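Local coordinates for dodecin (Thermus thermophilus, PDB 2UX9), which binds and sequesters flavins such as FMN and FAD, and also coenzyme A, in a hollow dodecamer that may serve as a cofactor store, at residues Gln23-Arg28 with Val58-Gly63. The protein carries 1 engineered substitution. Numbering follows the deposited sequence.
Sequences QAALAR and VVLEVG. With COA (coenzyme A), chain Q.
A25 and L60 make the tightest touch here: the methyl CB of A25 points from the helix toward the sheet and meets CD2 of L60 at 3.8 Å. The next residue, L26, reaches the same strand further along, at V62. L26 does not start out aimed at the strand, but with CG anti to the carbonyl carbon (chi1 -62°) the branch swings back, and CD2 lies 4.0 Å from CG2 of V62, the two side chains crossing at a slant. The same CD2 reaches L60 more loosely, 4.4 Å from CD1. All four residues are buried, and the contact between the segments is purely apolar; I22 also packs on L60, and V53 and I48 of a second subunit close in on L26 and V62 respectively.

R28 belongs to the ligand side and does not touch the strand. CG anti to the backbone N (chi1 173°) and a bend at chi2 carry its guanidinium to coenzyme A, where NH2 gives a nearly straight, in-plane bond of 2.7 Å to the phosphate oxygen O4A. NH1 is tied to T32 OG1, so the two bonds should fix the group's rotation. With R28 cut back to an alanine, O4A would probably lose this positively charged donor and T32 OG1 its NH1 partner.

The axes of 23-28 and 58-63 come within 9.8 Å and cross at -44°. They belong to helix 18-32 and to strand 52-65, the central strand of the three-stranded antiparallel sheet on which the helix lies: the dodecin fold, with a coenzyme A site shared between subunits, to which the helix contributes R28 and T32.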
# COMPACT_ATOMS: atom_id res chain seq x y z
N GLN C 23 12.96 5.56 -22.10
CA GLN C 23 14.16 6.10 -22.73
C GLN C 23 14.04 7.60 -22.98
O GLN C 23 15.03 8.32 -22.87
CB GLN C 23 14.48 5.36 -24.03
CG GLN C 23 14.90 3.90 -23.86
CD GLN C 23 16.37 3.72 -23.49
OE1 GLN C 23 16.95 4.51 -22.75
NE2 GLN C 23 16.97 2.65 -24.01
N ALA C 24 12.85 8.08 -23.31
CA ALA C 24 12.65 9.52 -23.52
C ALA C 24 12.91 10.29 -22.23
O ALA C 24 13.56 11.35 -22.25
CB ALA C 24 11.24 9.80 -24.03
N ALA C 25 12.43 9.78 -21.11
CA ALA C 25 12.67 10.46 -19.83
C ALA C 25 14.16 10.50 -19.52
O ALA C 25 14.70 11.53 -19.12
CB ALA C 25 11.90 9.81 -18.70
N LEU C 26 14.84 9.38 -19.74
CA LEU C 26 16.25 9.29 -19.43
C LEU C 26 17.11 10.12 -20.38
O LEU C 26 18.12 10.67 -19.96
CB LEU C 26 16.72 7.83 -19.44
CG LEU C 26 16.06 6.91 -18.41
CD1 LEU C 26 16.68 5.51 -18.41
CD2 LEU C 26 16.15 7.50 -17.02
N ALA C 27 16.71 10.21 -21.65
CA ALA C 27 17.43 11.04 -22.61
C ALA C 27 17.34 12.51 -22.22
O ALA C 27 18.32 13.25 -22.31
CB ALA C 27 16.87 10.85 -24.00
N ARG C 28 16.18 12.95 -21.77
CA ARG C 28 16.05 14.32 -21.30
C ARG C 28 16.85 14.51 -20.01
O ARG C 28 17.55 15.52 -19.87
CB ARG C 28 14.58 14.69 -21.08
CG ARG C 28 14.37 16.05 -20.43
CD ARG C 28 15.05 17.19 -21.19
NE ARG C 28 14.87 18.46 -20.49
CZ ARG C 28 15.62 18.86 -19.46
NH1 ARG C 28 16.60 18.12 -18.98
NH2 ARG C 28 15.35 20.03 -18.90
N VAL C 58 5.04 6.80 -18.71
CA VAL C 58 5.66 6.02 -17.66
C VAL C 58 6.21 6.97 -16.62
O VAL C 58 7.06 7.81 -16.93
CB VAL C 58 6.75 5.12 -18.22
CG1 VAL C 58 7.40 4.33 -17.10
CG2 VAL C 58 6.16 4.19 -19.27
N VAL C 59 5.69 6.87 -15.41
CA VAL C 59 6.09 7.71 -14.30
C VAL C 59 7.22 6.98 -13.61
O VAL C 59 7.05 5.84 -13.20
CB VAL C 59 4.94 7.91 -13.30
CG1 VAL C 59 5.38 8.85 -12.14
CG2 VAL C 59 3.69 8.44 -14.02
N LEU C 60 8.39 7.62 -13.52
CA LEU C 60 9.52 6.96 -12.90
C LEU C 60 10.33 7.87 -12.02
O LEU C 60 10.36 9.09 -12.21
CB LEU C 60 10.39 6.26 -13.95
CG LEU C 60 11.11 7.13 -14.99
CD1 LEU C 60 12.03 6.29 -15.89
CD2 LEU C 60 10.14 7.91 -15.86
N GLU C 61 10.93 7.28 -11.01
CA GLU C 61 11.94 7.94 -10.18
C GLU C 61 13.30 7.66 -10.77
O GLU C 61 13.58 6.53 -11.17
CB GLU C 61 11.90 7.36 -8.76
CG GLU C 61 10.60 7.60 -8.01
CD GLU C 61 10.52 8.98 -7.40
OE1 GLU C 61 9.45 9.32 -6.86
OE2 GLU C 61 11.52 9.73 -7.45
N VAL C 62 14.14 8.68 -10.83
CA VAL C 62 15.48 8.54 -11.35
C VAL C 62 16.44 8.95 -10.23
O VAL C 62 16.32 10.05 -9.68
CB VAL C 62 15.66 9.42 -12.59
CG1 VAL C 62 17.04 9.32 -13.11
CG2 VAL C 62 14.63 9.01 -13.68
N GLY C 63 17.37 8.06 -9.89
CA GLY C 63 18.35 8.29 -8.84
C GLY C 63 19.72 8.61 -9.41
O GLY C 63 20.20 7.93 -10.33
N1A COA Q . 25.38 16.48 -8.64
C2A COA Q . 25.24 17.83 -8.36
N3A COA Q . 24.75 18.69 -9.30
C4A COA Q . 24.40 18.24 -10.52
C5A COA Q . 24.53 16.88 -10.83
C6A COA Q . 25.02 16.00 -9.87
N6A COA Q . 25.10 14.68 -10.10
N7A COA Q . 24.11 16.72 -12.09
C8A COA Q . 23.73 17.92 -12.59
N9A COA Q . 23.90 18.86 -11.61
C1B COA Q . 23.43 20.25 -11.64
C2B COA Q . 23.74 21.00 -12.92
O2B COA Q . 25.07 21.44 -13.02
C3B COA Q . 22.74 22.13 -12.84
O3B COA Q . 23.19 23.12 -11.95
P3B COA Q . 23.26 24.66 -12.39
O7A COA Q . 23.66 25.41 -11.16
O8A COA Q . 24.20 24.82 -13.55
O9A COA Q . 21.86 25.08 -12.79
C4B COA Q . 21.53 21.43 -12.25
O4B COA Q . 22.02 20.26 -11.60
C5B COA Q . 20.58 21.13 -13.40
O5B COA Q . 20.04 22.35 -13.90
P1A COA Q . 18.49 22.74 -13.73
O1A COA Q . 18.33 24.25 -13.68
O2A COA Q . 17.87 22.07 -12.52
O3A COA Q . 17.81 22.29 -15.10
P2A COA Q . 16.97 20.96 -15.38
O4A COA Q . 16.78 21.09 -16.86
O5A COA Q . 17.77 19.74 -15.03
O6A COA Q . 15.59 21.07 -14.56
CBP COA Q . 13.63 22.05 -13.57
CCP COA Q . 14.80 22.25 -14.53
CDP COA Q . 12.84 23.35 -13.48
CEP COA Q . 12.73 20.95 -14.12
CAP COA Q . 14.13 21.63 -12.20
OAP COA Q . 15.20 22.46 -11.80
C9P COA Q . 13.05 21.65 -11.17
O9P COA Q . 12.08 20.65 -11.18
N8P COA Q . 12.99 22.62 -10.27
C7P COA Q . 11.69 23.05 -9.78
C6P COA Q . 11.85 23.62 -8.40
C5P COA Q . 10.53 23.71 -7.69
O5P COA Q . 9.99 22.71 -7.19
N4P COA Q . 10.03 24.93 -7.64
C3P COA Q . 9.24 25.36 -6.50
C2P COA Q . 7.81 25.52 -6.96
S1P COA Q . 6.70 25.82 -5.58